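Local coordinates for protein aminotransferase (Paracoccus denitrificans, PDB 4GRX) that probably transfers amino groups from amines to carbonyl acceptors, as a class III omega-aminotransferase that carries a covalently bound pyridoxal phosphate cofactor, at residues Q17-E20 with A21-E24; F31-M34 with P35-H38; I53-V56 with H57-Y61; K373-A376 with D377-N380; M446-M449 with F450-E454. All coordinates share one frame; numbering follows the deposited sequence.

Contacts 1 and 4 lie at the surface, where one helix starts and another ends; contacts 2, 3 and 5 are partly buried. Contacts 1 and 2 open successive helices, 19-26 and 34-40, each with an oxygen-bearing N-cap side chain, and both touch the second subunit. Their helices meet through a probable hydrogen bond between Glu-24 and His-38, while Glu-20 of contact 1 reaches His-57 in the hairpin of contact 3. Contacts 4 and 5 join helices 357-375 and 443-463 by a salt bridge and apolar packing. The chemistry follows position: capping bonds at helix starts, a carboxylate inside the hairpin turn, an arginine at a helix end, and methionines round a phenyl ring in mid-helix.

Contact 1 of 5, residues Q17-E20 with A21-E24; sequences QSWE and ARAE
Ser-18 caps the first turn of helix 19-26: as its N-cap residue, it accepts the backbone N-H of Ala-21 on OG, Ala-21 N to Ser-18 OG being 2.8 Å. Serine suits the place because its short hydroxyl, turned between its own backbone N and carbonyl carbon (chi1 74°), can reach back to an amide of the first turn, which no helical carbonyl reaches. The main-chain bonds begin here as well, with Arg-22 N giving to Ser-18 O at 2.9 Å and Ala-23 N giving to Trp-19 O at 2.9 Å. One water adds to them, donating both to Glu-20 O and to Glu-24 OE1.

The cation-pi contact pairs residues three apart on the helix. Trp-19 and Arg-22 point the same way, and Arg-22 CZ stands 4.1 Å from the centroid of the Trp-19 six-membered ring. The planes of ring and guanidinium are tilted 36° apart, so one nitrogen dips toward the indole. Both side chains also meet the second subunit, Trp-19 packing on its Asp-103 and Arg-22 on its Val-106. Gln-17 flanks the arginine stem, while Arg-22 NH1 hangs 3.5 Å above the centre of the indole face.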
loop_
_atom_site.group_PDB
_atom_site.type_symbol
_atom_site.label_atom_id
_atom_site.label_comp_id
_atom_site.label_asym_id
_atom_site.label_seq_id
_atom_site.Cartn_x
_atom_site.Cartn_y
_atom_site.Cartn_z
ATOM N N GLN A 17 7.755 -30.623 11.763
ATOM C CA GLN A 17 7.756 -29.325 11.030
ATOM C C GLN A 17 8.425 -28.192 11.822
ATOM O O GLN A 17 7.806 -27.558 12.680
ATOM C CB GLN A 17 6.324 -28.942 10.631
ATOM C CG GLN A 17 5.848 -29.525 9.301
ATOM C CD GLN A 17 6.818 -29.239 8.160
ATOM O OE1 GLN A 17 7.889 -29.854 8.081
ATOM N NE2 GLN A 17 6.452 -28.296 7.271
ATOM N N SER A 18 9.695 -27.938 11.528
ATOM C CA SER A 18 10.423 -26.856 12.171
ATOM C C SER A 18 9.947 -25.494 11.660
ATOM O O SER A 18 9.254 -25.402 10.656
ATOM C CB SER A 18 11.903 -27.005 11.877
ATOM O OG SER A 18 12.154 -26.630 10.543
ATOM N N TRP A 19 10.338 -24.431 12.348
ATOM C CA TRP A 19 9.993 -23.091 11.909
ATOM C C TRP A 19 10.654 -22.780 10.603
ATOM O O TRP A 19 10.037 -22.218 9.705
ATOM C CB TRP A 19 10.395 -22.078 12.958
ATOM C CG TRP A 19 9.458 -22.073 14.128
ATOM C CD1 TRP A 19 9.647 -22.666 15.371
ATOM C CD2 TRP A 19 8.133 -21.444 14.202
ATOM N NE1 TRP A 19 8.568 -22.444 16.185
ATOM C CE2 TRP A 19 7.623 -21.725 15.551
ATOM C CE3 TRP A 19 7.348 -20.706 13.324
ATOM C CZ2 TRP A 19 6.380 -21.275 15.978
ATOM C CZ3 TRP A 19 6.094 -20.253 13.771
ATOM C CH2 TRP A 19 5.621 -20.541 15.067
ATOM N N GLU A 20 11.921 -23.161 10.484
ATOM C CA GLU A 20 12.675 -22.972 9.254
ATOM C C GLU A 20 11.984 -23.699 8.103
ATOM O O GLU A 20 11.825 -23.142 7.019
ATOM C CB GLU A 20 14.116 -23.464 9.426
ATOM C CG GLU A 20 14.950 -22.661 10.416
ATOM C CD GLU A 20 14.731 -23.047 11.880
ATOM O OE1 GLU A 20 13.982 -24.015 12.177
ATOM O OE2 GLU A 20 15.331 -22.369 12.745
ATOM N N ALA A 21 11.554 -24.935 8.348
ATOM C CA ALA A 21 10.913 -25.712 7.303
ATOM C C ALA A 21 9.619 -25.042 6.869
ATOM O O ALA A 21 9.448 -24.739 5.690
ATOM C CB ALA A 21 10.660 -27.131 7.760
ATOM N N ARG A 22 8.730 -24.798 7.828
ATOM C CA ARG A 22 7.467 -24.106 7.572
ATOM C C ARG A 22 7.631 -22.801 6.784
ATOM O O ARG A 22 6.876 -22.543 5.838
ATOM C CB ARG A 22 6.693 -23.880 8.878
ATOM C CG ARG A 22 6.118 -25.172 9.445
ATOM C CD ARG A 22 5.951 -25.136 10.949
ATOM N NE ARG A 22 4.814 -24.324 11.357
ATOM C CZ ARG A 22 4.661 -23.812 12.581
ATOM N NH1 ARG A 22 5.590 -24.024 13.525
ATOM N NH2 ARG A 22 3.585 -23.078 12.861
ATOM N N ALA A 23 8.634 -22.005 7.146
ATOM C CA ALA A 23 8.888 -20.745 6.460
ATOM C C ALA A 23 9.216 -20.959 4.987
ATOM O O ALA A 23 8.642 -20.296 4.143
ATOM C CB ALA A 23 9.976 -19.952 7.165
ATOM N N GLU A 24 10.094 -21.914 4.681
ATOM C CA GLU A 24 10.514 -22.192 3.298
ATOM C C GLU A 24 9.375 -22.711 2.430
ATOM O O GLU A 24 9.300 -22.397 1.244
ATOM C CB GLU A 24 11.675 -23.196 3.267
ATOM C CG GLU A 24 12.640 -23.004 2.102
ATOM C CD GLU A 24 14.096 -23.406 2.427
ATOM O OE1 GLU A 24 14.782 -22.716 3.250
ATOM O OE2 GLU A 24 14.571 -24.406 1.823
HETATM O O HOH W 1 14.116 -21.556 6.083
#

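Contact 2 of 5, residues F31-M34 with P35-H38; sequences FTDM and PSVH. With DAV (delta-amino valeric acid), chain F.
Asp-33 turns its carboxylate toward the first turn of helix 34-40, which it opens as the N-cap residue. A chi1 of -173° swings the carboxylate away from the backbone N, and OD2 takes the capping bond from Ser-36 N, 3.1 Å from Ser-36 N to Asp-33 OD2. The amide comes to the anti side of that oxygen, 15° out of the carboxylate plane. Aspartate suits such a place because the helix start, whose first N-H groups lack helical acceptors, would probably steady the negative charge.

Pro-35 lies across the carboxylate at about a right angle, its CD 3.4 Å from Asp-33 OD2. A proline fits the first turn well, since its nitrogen has no hydrogen to leave without an acceptor there. Met-34 and Val-37 run side by side, pointing the same way, with Met-34 CE 4.1 Å from Val-37 CG1. The methionine chain, bent at both chi2 and chi3, also brings that methyl beside the His-38 ring, 3.6 Å between Met-34 CE and His-38 NE2. The same His-38 NE2 is hydrogen-bonded to Glu-324 of the second subunit.

At the other end of the segment, Phe-31 belongs to the ligand pocket, together with Tyr-162 and Tyr-177. Bound delta-amino valeric acid lays its CB 4.0 Å above the centre of the Phe-31 ring.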
loop_
_atom_site.group_PDB
_atom_site.type_symbol
_atom_site.label_atom_id
_atom_site.label_comp_id
_atom_site.label_asym_id
_atom_site.label_seq_id
_atom_site.Cartn_x
_atom_site.Cartn_y
_atom_site.Cartn_z
ATOM N N PHE A 31 13.138 -9.378 -0.986
ATOM C CA PHE A 31 14.418 -8.763 -0.623
ATOM C C PHE A 31 15.150 -9.682 0.329
ATOM O O PHE A 31 15.565 -9.272 1.405
ATOM C CB PHE A 31 14.215 -7.409 0.049
ATOM C CG PHE A 31 13.883 -6.290 -0.898
ATOM C CD1 PHE A 31 14.790 -5.883 -1.870
ATOM C CD2 PHE A 31 12.669 -5.607 -0.788
ATOM C CE1 PHE A 31 14.478 -4.832 -2.720
ATOM C CE2 PHE A 31 12.361 -4.549 -1.634
ATOM C CZ PHE A 31 13.266 -4.164 -2.596
ATOM N N THR A 32 15.269 -10.943 -0.067
ATOM C CA THR A 32 15.890 -11.941 0.768
ATOM C C THR A 32 16.893 -12.688 -0.112
ATOM O O THR A 32 16.524 -13.200 -1.178
ATOM C CB THR A 32 14.821 -12.878 1.383
ATOM O OG1 THR A 32 13.943 -12.114 2.229
ATOM C CG2 THR A 32 15.448 -14.000 2.190
ATOM N N ASP A 33 18.161 -12.709 0.305
ATOM C CA ASP A 33 19.156 -13.496 -0.400
ATOM C C ASP A 33 18.835 -14.984 -0.229
ATOM O O ASP A 33 18.875 -15.520 0.881
ATOM C CB ASP A 33 20.578 -13.180 0.070
ATOM C CG ASP A 33 21.640 -13.877 -0.784
ATOM O OD1 ASP A 33 22.035 -13.307 -1.831
ATOM O OD2 ASP A 33 22.082 -14.994 -0.411
ATOM N N MET A 34 18.507 -15.636 -1.340
ATOM C CA MET A 34 18.013 -17.010 -1.309
ATOM C C MET A 34 19.077 -18.077 -0.981
ATOM O O MET A 34 18.789 -19.013 -0.239
ATOM C CB MET A 34 17.234 -17.335 -2.593
ATOM C CG MET A 34 15.962 -16.509 -2.772
ATOM S SD MET A 34 14.752 -16.678 -1.433
ATOM C CE MET A 34 14.317 -18.422 -1.524
ATOM N N PRO A 35 20.311 -17.944 -1.504
ATOM C CA PRO A 35 21.317 -18.920 -1.025
ATOM C C PRO A 35 21.674 -18.848 0.488
ATOM O O PRO A 35 22.046 -19.884 1.065
ATOM C CB PRO A 35 22.538 -18.631 -1.912
ATOM C CG PRO A 35 21.951 -18.049 -3.155
ATOM C CD PRO A 35 20.810 -17.186 -2.668
ATOM N N SER A 36 21.565 -17.657 1.101
ATOM C CA SER A 36 21.734 -17.475 2.554
ATOM C C SER A 36 20.609 -18.129 3.338
ATOM O O SER A 36 20.850 -18.789 4.352
ATOM C CB SER A 36 21.739 -15.998 2.942
ATOM O OG SER A 36 23.019 -15.420 2.855
ATOM N N VAL A 37 19.377 -17.932 2.872
ATOM C CA VAL A 37 18.199 -18.413 3.584
ATOM C C VAL A 37 18.032 -19.940 3.425
ATOM O O VAL A 37 17.488 -20.606 4.300
ATOM C CB VAL A 37 16.939 -17.622 3.162
ATOM C CG1 VAL A 37 16.149 -18.370 2.093
ATOM C CG2 VAL A 37 16.053 -17.348 4.360
ATOM N N HIS A 38 18.517 -20.496 2.317
ATOM C CA HIS A 38 18.493 -21.950 2.129
ATOM C C HIS A 38 19.502 -22.634 2.999
ATOM O O HIS A 38 19.192 -23.610 3.673
ATOM C CB HIS A 38 18.718 -22.310 0.669
ATOM C CG HIS A 38 17.519 -22.063 -0.200
ATOM N ND1 HIS A 38 16.266 -22.402 0.182
ATOM C CD2 HIS A 38 17.405 -21.499 -1.466
ATOM C CE1 HIS A 38 15.391 -22.066 -0.789
ATOM N NE2 HIS A 38 16.087 -21.518 -1.799
HETATM O OXT DAV F . 17.237 -2.218 -1.700
HETATM O O DAV F . 17.857 -4.171 -0.773
HETATM C CB DAV F . 15.146 -2.334 0.497
HETATM C CG DAV F . 14.772 -1.458 1.687
HETATM C CD DAV F . 13.252 -1.395 1.789
HETATM N N DAV F . 12.814 -0.114 2.356
HETATM C C DAV F . 17.286 -3.047 -0.748
HETATM C C1 DAV F . 16.649 -2.629 0.602
#

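Contact 3 of 5, residues I53-V56 with H57-Y61; sequences IVDV and HGRRY
Asp-55 swings its carboxylate across to the edge of the Tyr-61 ring, where Tyr-61 OH donates to Asp-55 OD2 at 2.6 Å. The carboxylate stands steeply to the ring, 75° between planes, and the hydroxyl reaches OD2 from above the carboxylate plane. Placing CG between the backbone N and the carbonyl carbon (chi1 69°) also turns OD1 into the loop. There Arg-59 N bonds to Asp-55 OD1 at 2.8 Å, and His-57 N adds a weak bond to the same oxygen. Arg-59 NH1 makes a salt bridge with Asp-55 OD2 through a weak hydrogen bond, so the short aspartate braces the loop from inside.

The loop is a type I turn from Asp-55 to Gly-58, continued by a G1 beta bulge. Gly-58 takes a positive phi (79°), easy for glycine. Its N gives to Asp-55 O, while Asp-55 N gives to Arg-59 O at 2.9 Å. Beyond the bulge, Ile-53 and Tyr-61 form a hydrogen-bonded antiparallel pair, their side chains on one face of the sheet; Val-54 and Arg-60, a non-hydrogen-bonded pair, lie on the other. Val-56 CG2 lies over one face of the His-57 ring, toward its rim, in a CH-pi contact, while His-57 NE2 bonds to Glu-20.

The hairpin of strands 52-55 and 60-63 lies inside a four-stranded sheet, between strand 43-49 and the short strand 424-425, on whose Ile-425 both Ile-53 and Tyr-61 pack.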
loop_
_atom_site.group_PDB
_atom_site.type_symbol
_atom_site.label_atom_id
_atom_site.label_comp_id
_atom_site.label_asym_id
_atom_site.label_seq_id
_atom_site.Cartn_x
_atom_site.Cartn_y
_atom_site.Cartn_z
ATOM N N ILE A 53 16.078 -8.018 19.362
ATOM C CA ILE A 53 15.109 -9.030 18.952
ATOM C C ILE A 53 15.601 -10.399 19.429
ATOM O O ILE A 53 16.799 -10.586 19.726
ATOM C CB ILE A 53 14.833 -9.015 17.427
ATOM C CG1 ILE A 53 16.083 -9.428 16.631
ATOM C CG2 ILE A 53 14.311 -7.643 16.983
ATOM C CD1 ILE A 53 15.854 -9.607 15.147
ATOM N N VAL A 54 14.657 -11.336 19.543
ATOM C CA VAL A 54 14.901 -12.676 20.092
ATOM C C VAL A 54 14.165 -13.677 19.213
ATOM O O VAL A 54 12.958 -13.526 18.999
ATOM C CB VAL A 54 14.353 -12.794 21.539
ATOM C CG1 VAL A 54 14.508 -14.201 22.091
ATOM C CG2 VAL A 54 15.027 -11.783 22.447
ATOM N N ASP A 55 14.871 -14.691 18.708
ATOM C CA ASP A 55 14.224 -15.699 17.852
ATOM C C ASP A 55 13.638 -16.893 18.611
ATOM O O ASP A 55 13.652 -16.941 19.845
ATOM C CB ASP A 55 15.122 -16.135 16.676
ATOM C CG ASP A 55 16.344 -16.942 17.104
ATOM O OD1 ASP A 55 16.367 -17.470 18.235
ATOM O OD2 ASP A 55 17.284 -17.068 16.284
ATOM N N VAL A 56 13.124 -17.852 17.855
ATOM C CA VAL A 56 12.437 -19.002 18.411
ATOM C C VAL A 56 13.354 -19.994 19.120
ATOM O O VAL A 56 12.882 -20.827 19.904
ATOM C CB VAL A 56 11.684 -19.756 17.317
ATOM C CG1 VAL A 56 10.395 -19.012 16.960
ATOM C CG2 VAL A 56 12.584 -19.970 16.104
ATOM N N HIS A 57 14.652 -19.921 18.837
ATOM C CA HIS A 57 15.612 -20.756 19.535
ATOM C C HIS A 57 16.161 -20.052 20.741
ATOM O O HIS A 57 17.077 -20.548 21.394
ATOM C CB HIS A 57 16.730 -21.187 18.591
ATOM C CG HIS A 57 16.237 -21.932 17.371
ATOM N ND1 HIS A 57 15.630 -23.143 17.449
ATOM C CD2 HIS A 57 16.286 -21.599 16.013
ATOM C CE1 HIS A 57 15.304 -23.558 16.213
ATOM N NE2 HIS A 57 15.705 -22.605 15.333
ATOM N N GLY A 58 15.595 -18.888 21.048
ATOM C CA GLY A 58 16.072 -18.056 22.148
ATOM C C GLY A 58 17.311 -17.223 21.850
ATOM O O GLY A 58 17.845 -16.558 22.751
ATOM N N ARG A 59 17.783 -17.246 20.601
ATOM C CA ARG A 59 18.970 -16.482 20.231
ATOM C C ARG A 59 18.626 -15.000 20.100
ATOM O O ARG A 59 17.640 -14.639 19.473
ATOM C CB ARG A 59 19.611 -17.034 18.953
ATOM C CG ARG A 59 21.121 -16.819 18.884
ATOM C CD ARG A 59 21.716 -17.226 17.538
ATOM N NE ARG A 59 21.865 -18.680 17.403
ATOM C CZ ARG A 59 21.020 -19.494 16.760
ATOM N NH1 ARG A 59 19.918 -19.027 16.160
ATOM N NH2 ARG A 59 21.290 -20.797 16.716
ATOM N N ARG A 60 19.447 -14.151 20.701
ATOM C CA ARG A 60 19.131 -12.739 20.873
ATOM C C ARG A 60 20.076 -11.862 20.047
ATOM O O ARG A 60 21.271 -12.133 19.979
ATOM C CB ARG A 60 19.197 -12.418 22.373
ATOM C CG ARG A 60 19.034 -10.973 22.802
ATOM C CD ARG A 60 19.514 -10.827 24.247
ATOM N NE ARG A 60 19.207 -9.507 24.791
ATOM C CZ ARG A 60 18.078 -9.195 25.427
ATOM N NH1 ARG A 60 17.137 -10.120 25.622
ATOM N NH2 ARG A 60 17.890 -7.955 25.869
ATOM N N TYR A 61 19.529 -10.830 19.407
ATOM C CA TYR A 61 20.293 -9.966 18.491
ATOM C C TYR A 61 20.039 -8.466 18.729
ATOM O O TYR A 61 18.904 -8.045 18.970
ATOM C CB TYR A 61 19.968 -10.270 17.022
ATOM C CG TYR A 61 19.828 -11.739 16.631
ATOM C CD1 TYR A 61 18.669 -12.463 16.937
ATOM C CD2 TYR A 61 20.834 -12.391 15.898
ATOM C CE1 TYR A 61 18.530 -13.787 16.553
ATOM C CE2 TYR A 61 20.702 -13.721 15.520
ATOM C CZ TYR A 61 19.548 -14.411 15.849
ATOM O OH TYR A 61 19.408 -15.728 15.483
#

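Contact 4 of 5, residues K373-A376 with D377-N380; sequences KRIA and DRPN
Arg-378 turns back on the helix end it follows and gives its NE-H to the carbonyl of Ile-375, a weak bond of 3.3 Å from Arg-378 NE to Ile-375 O. The bond is fairly straight, 156° at the hydrogen, and the oxygen lies at the guanidinium edge, in its plane. Two features of the arginine bring it there. Its CG sits between the backbone N and the carbonyl carbon (chi1 52°), which puts Arg-378 CG 3.5 Å from Ile-375 O, and a bend at chi3 then turns the guanidinium toward the same oxygen. Arginine suits the place because its one flat group has several N-H donors pointing different ways. While NE serves the main chain, NH1 forms a salt bridge with Asp-458 and NH2 another with Glu-454, both on helix 443-463, which together probably fix the rotation of the group.

This is the C-terminal end of helix 357-375, where the chain passes into a type I turn from Ile-375 to Arg-378 before entering strand 381-387. As the last carbonyls lose their regular helical donors, Asp-377 N closes a shorter loop and bonds weakly to Arg-374 O at 3.3 Å. Asp-377 CB rests beside the same Arg-374 O.

Ile-375, branched and buried, packs on Phe-450 and Leu-457 of helix 443-463, with its CG2 4.3 Å from Arg-378 NH2. Ala-376, whose methyl needs little room, touches Ile-381 and Tyr-384 of strand 381-387.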
loop_
_atom_site.group_PDB
_atom_site.type_symbol
_atom_site.label_atom_id
_atom_site.label_comp_id
_atom_site.label_asym_id
_atom_site.label_seq_id
_atom_site.Cartn_x
_atom_site.Cartn_y
_atom_site.Cartn_z
ATOM N N LYS A 373 34.669 6.711 12.059
ATOM C CA LYS A 373 35.985 7.268 11.691
ATOM C C LYS A 373 37.122 6.368 12.153
ATOM O O LYS A 373 38.092 6.178 11.428
ATOM C CB LYS A 373 36.174 8.672 12.267
ATOM C CG LYS A 373 37.371 9.422 11.708
ATOM C CD LYS A 373 37.944 10.366 12.752
ATOM C CE LYS A 373 38.790 11.442 12.098
ATOM N NZ LYS A 373 39.167 12.516 13.059
ATOM N N ARG A 374 36.993 5.823 13.362
ATOM C CA ARG A 374 37.941 4.831 13.876
ATOM C C ARG A 374 37.888 3.563 13.010
ATOM O O ARG A 374 38.940 3.052 12.601
ATOM C CB ARG A 374 37.679 4.527 15.369
ATOM C CG ARG A 374 38.742 3.679 16.071
ATOM C CD ARG A 374 38.552 3.615 17.591
ATOM N NE ARG A 374 37.266 3.039 18.015
ATOM C CZ ARG A 374 36.193 3.739 18.419
ATOM N NH1 ARG A 374 36.218 5.072 18.474
ATOM N NH2 ARG A 374 35.075 3.105 18.778
ATOM N N ILE A 375 36.674 3.091 12.705
ATOM C CA ILE A 375 36.485 1.855 11.937
ATOM C C ILE A 375 36.946 1.973 10.484
ATOM O O ILE A 375 37.478 1.023 9.926
ATOM C CB ILE A 375 35.039 1.317 12.055
ATOM C CG1 ILE A 375 34.788 0.836 13.489
ATOM C CG2 ILE A 375 34.819 0.113 11.153
ATOM C CD1 ILE A 375 33.339 0.555 13.823
ATOM N N ALA A 376 36.772 3.150 9.893
ATOM C CA ALA A 376 37.135 3.403 8.500
ATOM C C ALA A 376 38.646 3.438 8.255
ATOM O O ALA A 376 39.091 3.582 7.114
ATOM C CB ALA A 376 36.513 4.706 8.034
ATOM N N ASP A 377 39.430 3.309 9.321
ATOM C CA ASP A 377 40.889 3.447 9.232
ATOM C C ASP A 377 41.580 2.388 8.366
ATOM O O ASP A 377 42.599 2.673 7.729
ATOM C CB ASP A 377 41.513 3.429 10.626
ATOM C CG ASP A 377 42.870 4.096 10.660
ATOM O OD1 ASP A 377 43.140 4.955 9.786
ATOM O OD2 ASP A 377 43.664 3.764 11.569
ATOM N N ARG A 378 41.018 1.184 8.344
ATOM C CA ARG A 378 41.604 0.039 7.655
ATOM C C ARG A 378 41.648 0.121 6.113
ATOM O O ARG A 378 40.990 0.978 5.513
ATOM C CB ARG A 378 40.875 -1.220 8.101
ATOM C CG ARG A 378 39.376 -1.121 7.971
ATOM C CD ARG A 378 38.749 -2.373 8.508
ATOM N NE ARG A 378 38.321 -2.188 9.880
ATOM C CZ ARG A 378 38.214 -3.172 10.758
ATOM N NH1 ARG A 378 38.530 -4.409 10.409
ATOM N NH2 ARG A 378 37.800 -2.916 11.987
ATOM N N PRO A 379 42.455 -0.770 5.476
ATOM C CA PRO A 379 42.622 -0.866 4.010
ATOM C C PRO A 379 41.338 -1.027 3.193
ATOM O O PRO A 379 41.257 -0.493 2.093
ATOM C CB PRO A 379 43.492 -2.123 3.833
ATOM C CG PRO A 379 44.257 -2.246 5.097
ATOM C CD PRO A 379 43.413 -1.645 6.188
ATOM N N ASN A 380 40.350 -1.746 3.721
ATOM C CA ASN A 380 39.161 -2.142 2.934
ATOM C C ASN A 380 37.867 -1.363 3.169
ATOM O O ASN A 380 36.795 -1.801 2.755
ATOM C CB ASN A 380 38.891 -3.646 3.089
ATOM C CG ASN A 380 40.036 -4.501 2.572
ATOM O OD1 ASN A 380 40.605 -5.292 3.307
ATOM N ND2 ASN A 380 40.386 -4.327 1.308
#

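Contact 5 of 5, residues M446-M449 with F450-E454; sequences MDEM and FEKLE
The side chain of Phe-450 starts with CB 3.8 Å from Met-446 O, the carbonyl that its own backbone N-H bonds one turn back. With CG beside the backbone N (chi1 -73°), the ring folds back along that turn, and Phe-450 CD2 comes 3.3 Å from Met-446 O. Further out, Phe-450 CE2 meets Met-446 CG at 3.6 Å. Met-446 SD lies obliquely to the ring, 5.1 Å from its centroid, in a Met-aromatic contact. On the other flank, Phe-450 CE1 is 3.6 Å from Met-449 CE. That methyl stands over one ring face, offset toward the rim, in a CH-pi contact, and CZ at the tip is near both methionines.

All this lies within the C-terminal helix 443-463, where Met-446 lies one turn before Phe-450 and Met-449 just before it. Flexible methionines suit the phenyl ring, since their thin chains can follow its outline.

The polar side carries a salt bridge between residues four apart. Extended Glu-448 and Lys-452 run side by side, Lys-452 NZ meeting the anti lone pair of Glu-448 OE2 at 2.7 Å. Tyr-52 holds the other carboxylate oxygen, OE1, and Gly-423 O takes a further bond from the Lys-452 ammonium.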
loop_
_atom_site.group_PDB
_atom_site.type_symbol
_atom_site.label_atom_id
_atom_site.label_comp_id
_atom_site.label_asym_id
_atom_site.label_seq_id
_atom_site.Cartn_x
_atom_site.Cartn_y
_atom_site.Cartn_z
ATOM N N MET A 446 25.629 1.234 21.858
ATOM C CA MET A 446 26.365 1.742 20.705
ATOM C C MET A 446 27.754 1.112 20.629
ATOM O O MET A 446 28.238 0.760 19.542
ATOM C CB MET A 446 26.442 3.270 20.717
ATOM C CG MET A 446 27.119 3.841 19.487
ATOM S SD MET A 446 27.323 5.624 19.550
ATOM C CE MET A 446 25.684 6.188 19.107
ATOM N N ASP A 447 28.382 0.961 21.793
ATOM C CA ASP A 447 29.645 0.234 21.914
ATOM C C ASP A 447 29.495 -1.227 21.526
ATOM O O ASP A 447 30.381 -1.789 20.883
ATOM C CB ASP A 447 30.199 0.358 23.329
ATOM C CG ASP A 447 30.719 1.734 23.619
ATOM O OD1 ASP A 447 31.225 1.948 24.745
ATOM O OD2 ASP A 447 30.619 2.604 22.722
ATOM N N GLU A 448 28.379 -1.838 21.915
ATOM C CA GLU A 448 28.119 -3.232 21.572
ATOM C C GLU A 448 28.100 -3.420 20.062
ATOM O O GLU A 448 28.757 -4.318 19.531
ATOM C CB GLU A 448 26.797 -3.726 22.167
ATOM C CG GLU A 448 26.658 -5.238 22.074
ATOM C CD GLU A 448 25.284 -5.735 22.428
ATOM O OE1 GLU A 448 24.511 -4.980 23.042
ATOM O OE2 GLU A 448 24.981 -6.892 22.082
ATOM N N MET A 449 27.343 -2.549 19.393
ATOM C CA MET A 449 27.211 -2.530 17.940
ATOM C C MET A 449 28.550 -2.379 17.219
ATOM O O MET A 449 28.803 -3.101 16.261
ATOM C CB MET A 449 26.271 -1.399 17.541
ATOM C CG MET A 449 26.180 -1.110 16.051
ATOM S SD MET A 449 25.287 0.428 15.768
ATOM C CE MET A 449 26.500 1.628 16.320
ATOM N N PHE A 450 29.394 -1.450 17.673
ATOM C CA PHE A 450 30.706 -1.244 17.065
ATOM C C PHE A 450 31.610 -2.450 17.216
ATOM O O PHE A 450 32.102 -2.984 16.227
ATOM C CB PHE A 450 31.407 -0.024 17.656
ATOM C CG PHE A 450 30.833 1.273 17.207
ATOM C CD1 PHE A 450 30.396 1.437 15.898
ATOM C CD2 PHE A 450 30.748 2.339 18.080
ATOM C CE1 PHE A 450 29.869 2.640 15.477
ATOM C CE2 PHE A 450 30.226 3.550 17.666
ATOM C CZ PHE A 450 29.781 3.699 16.362
ATOM N N GLU A 451 31.843 -2.856 18.461
ATOM C CA GLU A 451 32.631 -4.052 18.763
ATOM C C GLU A 451 32.194 -5.260 17.902
ATOM O O GLU A 451 33.025 -5.941 17.302
ATOM C CB GLU A 451 32.552 -4.342 20.266
ATOM C CG GLU A 451 33.032 -5.710 20.720
ATOM C CD GLU A 451 33.058 -5.834 22.237
ATOM O OE1 GLU A 451 32.265 -5.138 22.919
ATOM O OE2 GLU A 451 33.883 -6.619 22.754
ATOM N N LYS A 452 30.890 -5.502 17.813
ATOM C CA LYS A 452 30.382 -6.603 16.981
ATOM C C LYS A 452 30.677 -6.409 15.478
ATOM O O LYS A 452 31.155 -7.344 14.809
ATOM C CB LYS A 452 28.893 -6.861 17.252
ATOM C CG LYS A 452 28.669 -7.527 18.599
ATOM C CD LYS A 452 27.202 -7.671 18.953
ATOM C CE LYS A 452 27.040 -8.547 20.178
ATOM N NZ LYS A 452 25.614 -8.903 20.365
ATOM N N LEU A 453 30.422 -5.195 14.976
ATOM C CA LEU A 453 30.703 -4.849 13.588
ATOM C C LEU A 453 32.169 -5.046 13.226
ATOM O O LEU A 453 32.478 -5.574 12.169
ATOM C CB LEU A 453 30.274 -3.408 13.284
ATOM C CG LEU A 453 30.398 -2.931 11.829
ATOM C CD1 LEU A 453 29.807 -3.935 10.844
ATOM C CD2 LEU A 453 29.757 -1.568 11.654
ATOM N N GLU A 454 33.060 -4.630 14.114
ATOM C CA GLU A 454 34.497 -4.684 13.876
ATOM C C GLU A 454 35.019 -6.096 13.738
ATOM O O GLU A 454 35.848 -6.378 12.870
ATOM C CB GLU A 454 35.241 -4.017 15.019
ATOM C CG GLU A 454 35.004 -2.533 15.150
ATOM C CD GLU A 454 36.307 -1.805 15.343
ATOM O OE1 GLU A 454 36.421 -0.999 16.303
ATOM O OE2 GLU A 454 37.225 -2.070 14.531
#